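PDB 2FG9: 5-nitroimidazole antibiotic resistance protein from Bacteroides thetaiotaomicron, which binds FAD and, as a member of the pyridoxamine 5'-phosphate oxidase family, may take part in resistance to 5-nitroimidazole antibiotics. Local coordinates for residues E32-Q37 with E112-R117. Numbering follows the deposited sequence.
Sequences ESIILQ and ESAMCR. With FAD (flavin-adenine dinucleotide), chain C.
With CG1 set beside the backbone N (chi1 -64°) and CD1 carried onward in an extended chain, Ile34 reaches from helix 32-37 to Glu112 and Ser113 of strand 112-117, while its CG2 branch packs over the backbone N of Ala114 at 4.0 Å. Glu112 holds CG between its backbone N and carbonyl carbon (chi1 40°), which lays its methylene groups against Ile34 CD1; its OE1 forms a salt bridge with Arg30, a turn before Ile34. Ala114 is small enough to let the helix come close: Ile35 CG1 lies 3.8 Å from its CB. Ile35 CD1 meets Cys116 SG at 3.7 Å, a compact, weakly polar partner suited to this buried place. The helix lies almost at right angles across the strand (95°), packed on the antiparallel sheet of the flavin-binding split barrel characteristic of this family. Ser113 and Met115 point from the other face of the strand to FAD. The adenine amino group N6A donates a hydrogen bond to Ser113 OG (2.7 Å), a short hydroxyl able to accept it, and the bent selenomethionine Met115 brings CE to 3.4 Å from C5A. Arg117, long enough to reach the ribose, has Met115 SE over one guanidinium face, toward the rim, and donates a nearly straight, in-plane hydrogen bond from NH2 to O3B (3.3 Å); Pro56, Val54 and Tyr53 of the second subunit pack against Ser113, Met115 and Arg117.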
loop_
_atom_site.group_PDB
_atom_site.type_symbol
_atom_site.label_atom_id
_atom_site.label_comp_id
_atom_site.label_asym_id
_atom_site.label_seq_id
_atom_site.Cartn_x
_atom_site.Cartn_y
_atom_site.Cartn_z
ATOM N N GLU A 32 8.161 -5.846 -24.013
ATOM C CA GLU A 32 9.326 -5.978 -23.142
ATOM C C GLU A 32 9.095 -5.350 -21.792
ATOM O O GLU A 32 9.570 -5.866 -20.777
ATOM C CB GLU A 32 10.552 -5.382 -23.811
ATOM C CG GLU A 32 11.115 -6.283 -24.854
ATOM C CD GLU A 32 12.243 -5.649 -25.643
ATOM O OE1 GLU A 32 12.348 -4.403 -25.584
ATOM O OE2 GLU A 32 13.010 -6.392 -26.312
ATOM N N SER A 33 8.324 -4.265 -21.748
ATOM C CA SER A 33 7.995 -3.656 -20.453
ATOM C C SER A 33 7.196 -4.608 -19.571
ATOM O O SER A 33 7.423 -4.676 -18.364
ATOM C CB SER A 33 7.217 -2.348 -20.622
ATOM O OG SER A 33 6.869 -1.831 -19.344
ATOM N N ILE A 34 6.276 -5.354 -20.181
ATOM C CA ILE A 34 5.484 -6.326 -19.446
ATOM C C ILE A 34 6.415 -7.389 -18.916
ATOM O O ILE A 34 6.364 -7.739 -17.744
ATOM C CB ILE A 34 4.369 -6.960 -20.333
ATOM C CG1 ILE A 34 3.388 -5.884 -20.759
ATOM C CG2 ILE A 34 3.597 -8.016 -19.562
ATOM C CD1 ILE A 34 2.559 -6.234 -21.935
ATOM N N ILE A 35 7.272 -7.908 -19.788
ATOM C CA ILE A 35 8.234 -8.931 -19.387
ATOM C C ILE A 35 9.092 -8.435 -18.212
ATOM O O ILE A 35 9.337 -9.155 -17.244
ATOM C CB ILE A 35 9.132 -9.327 -20.594
ATOM C CG1 ILE A 35 8.306 -10.005 -21.680
ATOM C CG2 ILE A 35 10.302 -10.250 -20.181
ATOM C CD1 ILE A 35 9.096 -10.300 -22.923
ATOM N N LEU A 36 9.559 -7.202 -18.319
ATOM C CA LEU A 36 10.441 -6.630 -17.311
ATOM C C LEU A 36 9.727 -6.367 -15.988
ATOM O O LEU A 36 10.345 -6.431 -14.934
ATOM C CB LEU A 36 11.110 -5.366 -17.859
ATOM C CG LEU A 36 12.091 -5.615 -19.040
ATOM C CD1 LEU A 36 12.634 -4.283 -19.648
ATOM C CD2 LEU A 36 13.267 -6.553 -18.646
ATOM N N GLN A 37 8.434 -6.096 -16.041
ATOM C CA GLN A 37 7.623 -5.913 -14.839
ATOM C C GLN A 37 7.297 -7.221 -14.135
ATOM O O GLN A 37 6.934 -7.209 -12.966
ATOM C CB GLN A 37 6.292 -5.215 -15.181
ATOM C CG GLN A 37 6.441 -3.720 -15.533
ATOM C CD GLN A 37 5.084 -3.037 -15.785
ATOM O OE1 GLN A 37 4.418 -2.604 -14.827
ATOM N NE2 GLN A 37 4.663 -2.940 -17.075
ATOM N N GLU A 112 -2.789 -7.303 -19.168
ATOM C CA GLU A 112 -1.947 -7.499 -20.322
ATOM C C GLU A 112 -0.947 -8.592 -20.085
ATOM O O GLU A 112 -0.597 -8.860 -18.937
ATOM C CB GLU A 112 -1.263 -6.193 -20.728
ATOM C CG GLU A 112 -0.769 -5.323 -19.634
ATOM C CD GLU A 112 -0.360 -3.918 -20.152
ATOM O OE1 GLU A 112 -0.996 -3.413 -21.114
ATOM O OE2 GLU A 112 0.584 -3.311 -19.566
ATOM N N SER A 113 -0.514 -9.214 -21.174
ATOM C CA SER A 113 0.401 -10.321 -21.118
ATOM C C SER A 113 1.363 -10.308 -22.258
ATOM O O SER A 113 1.102 -9.726 -23.289
ATOM C CB SER A 113 -0.334 -11.658 -21.181
ATOM O OG SER A 113 -1.207 -11.726 -22.289
ATOM N N ALA A 114 2.478 -10.992 -22.056
ATOM C CA ALA A 114 3.449 -11.222 -23.104
ATOM C C ALA A 114 3.631 -12.717 -23.233
ATOM O O ALA A 114 3.378 -13.452 -22.294
ATOM C CB ALA A 114 4.728 -10.580 -22.784
HETATM N N MSE A 115 4.048 -13.131 -24.423
HETATM C CA MSE A 115 4.319 -14.508 -24.735
HETATM C C MSE A 115 5.532 -14.572 -25.597
HETATM O O MSE A 115 5.592 -13.902 -26.595
HETATM C CB MSE A 115 3.150 -15.104 -25.488
HETATM C CG MSE A 115 3.279 -16.588 -25.701
HETATM SE SE MSE A 115 1.897 -17.275 -26.853
HETATM C CE MSE A 115 0.372 -17.012 -25.601
ATOM N N CYS A 116 6.490 -15.394 -25.196
ATOM C CA CYS A 116 7.712 -15.635 -25.947
ATOM C C CYS A 116 7.841 -17.102 -26.326
ATOM O O CYS A 116 7.760 -17.966 -25.481
ATOM C CB CYS A 116 8.940 -15.301 -25.109
ATOM S SG CYS A 116 9.101 -13.565 -24.632
ATOM N N ARG A 117 8.127 -17.357 -27.592
ATOM C CA ARG A 117 8.370 -18.722 -28.083
ATOM C C ARG A 117 9.822 -18.807 -28.523
ATOM O O ARG A 117 10.326 -17.915 -29.198
ATOM C CB ARG A 117 7.470 -19.037 -29.255
ATOM C CG ARG A 117 5.970 -19.291 -28.887
ATOM C CD ARG A 117 5.378 -20.090 -30.023
ATOM N NE ARG A 117 3.915 -20.264 -30.120
ATOM C CZ ARG A 117 3.059 -19.276 -30.359
ATOM N NH1 ARG A 117 3.476 -18.011 -30.449
ATOM N NH2 ARG A 117 1.767 -19.547 -30.465
HETATM P PA FAD C . -5.319 -16.506 -30.857
HETATM O O1A FAD C . -5.842 -17.788 -31.481
HETATM O O2A FAD C . -5.927 -15.196 -31.325
HETATM O O5B FAD C . -3.730 -16.464 -31.117
HETATM C C5B FAD C . -3.141 -15.442 -31.883
HETATM C C4B FAD C . -1.664 -15.317 -31.512
HETATM O O4B FAD C . -1.464 -14.134 -30.731
HETATM C C3B FAD C . -1.067 -16.472 -30.695
HETATM O O3B FAD C . -0.682 -17.624 -31.430
HETATM C C2B FAD C . 0.088 -15.747 -30.029
HETATM O O2B FAD C . 1.197 -15.517 -30.893
HETATM C C1B FAD C . -0.571 -14.414 -29.667
HETATM N N9A FAD C . -1.213 -14.503 -28.320
HETATM C C8A FAD C . -2.347 -15.182 -27.967
HETATM N N7A FAD C . -2.548 -15.029 -26.646
HETATM C C5A FAD C . -1.581 -14.230 -26.123
HETATM C C6A FAD C . -1.335 -13.745 -24.802
HETATM N N6A FAD C . -2.373 -13.553 -23.966
HETATM N N1A FAD C . -0.217 -12.960 -24.599
HETATM C C2A FAD C . 0.626 -12.645 -25.670
HETATM N N3A FAD C . 0.401 -13.111 -26.957
HETATM C C4A FAD C . -0.709 -13.898 -27.186
HETATM N N1 FAD C . -9.059 -14.890 -22.749
HETATM C C2 FAD C . -10.216 -15.656 -22.729
HETATM O O2 FAD C . -10.707 -16.099 -23.775
HETATM N N3 FAD C . -10.839 -15.890 -21.523
HETATM C C4 FAD C . -10.299 -15.380 -20.336
HETATM O O4 FAD C . -10.691 -15.875 -19.304
HETATM C C4X FAD C . -9.140 -14.622 -20.355
HETATM N N5 FAD C . -8.552 -14.086 -19.216
HETATM C C5X FAD C . -7.358 -13.321 -19.316
HETATM C C6 FAD C . -6.760 -12.814 -18.200
HETATM C C7 FAD C . -5.582 -12.097 -18.283
HETATM C C7M FAD C . -4.750 -12.292 -17.056
HETATM C C8 FAD C . -5.000 -11.864 -19.510
HETATM C C8M FAD C . -3.658 -11.277 -19.711
HETATM C C9 FAD C . -5.587 -12.350 -20.640
HETATM C C9A FAD C . -6.750 -13.096 -20.538
HETATM N N10 FAD C . -7.342 -13.665 -21.648
HETATM C C10 FAD C . -8.511 -14.401 -21.581
HETATM C "C1'" FAD C . -6.653 -13.636 -22.947
HETATM C "C2'" FAD C . -6.307 -15.053 -23.332
HETATM O "O2'" FAD C . -4.907 -15.164 -23.096
HETATM C "C3'" FAD C . -6.868 -15.085 -24.769
HETATM O "O3'" FAD C . -7.877 -16.054 -25.040
HETATM C "C4'" FAD C . -5.739 -15.185 -25.734
HETATM O "O4'" FAD C . -4.870 -14.058 -25.570
HETATM C "C5'" FAD C . -6.436 -15.398 -27.086
HETATM O "O5'" FAD C . -6.497 -16.815 -27.097
HETATM P P FAD C . -6.293 -17.703 -28.421
HETATM O O1P FAD C . -7.704 -17.913 -28.990
HETATM O O2P FAD C . -5.523 -18.971 -28.153
HETATM O O3P FAD C . -5.442 -16.633 -29.259
#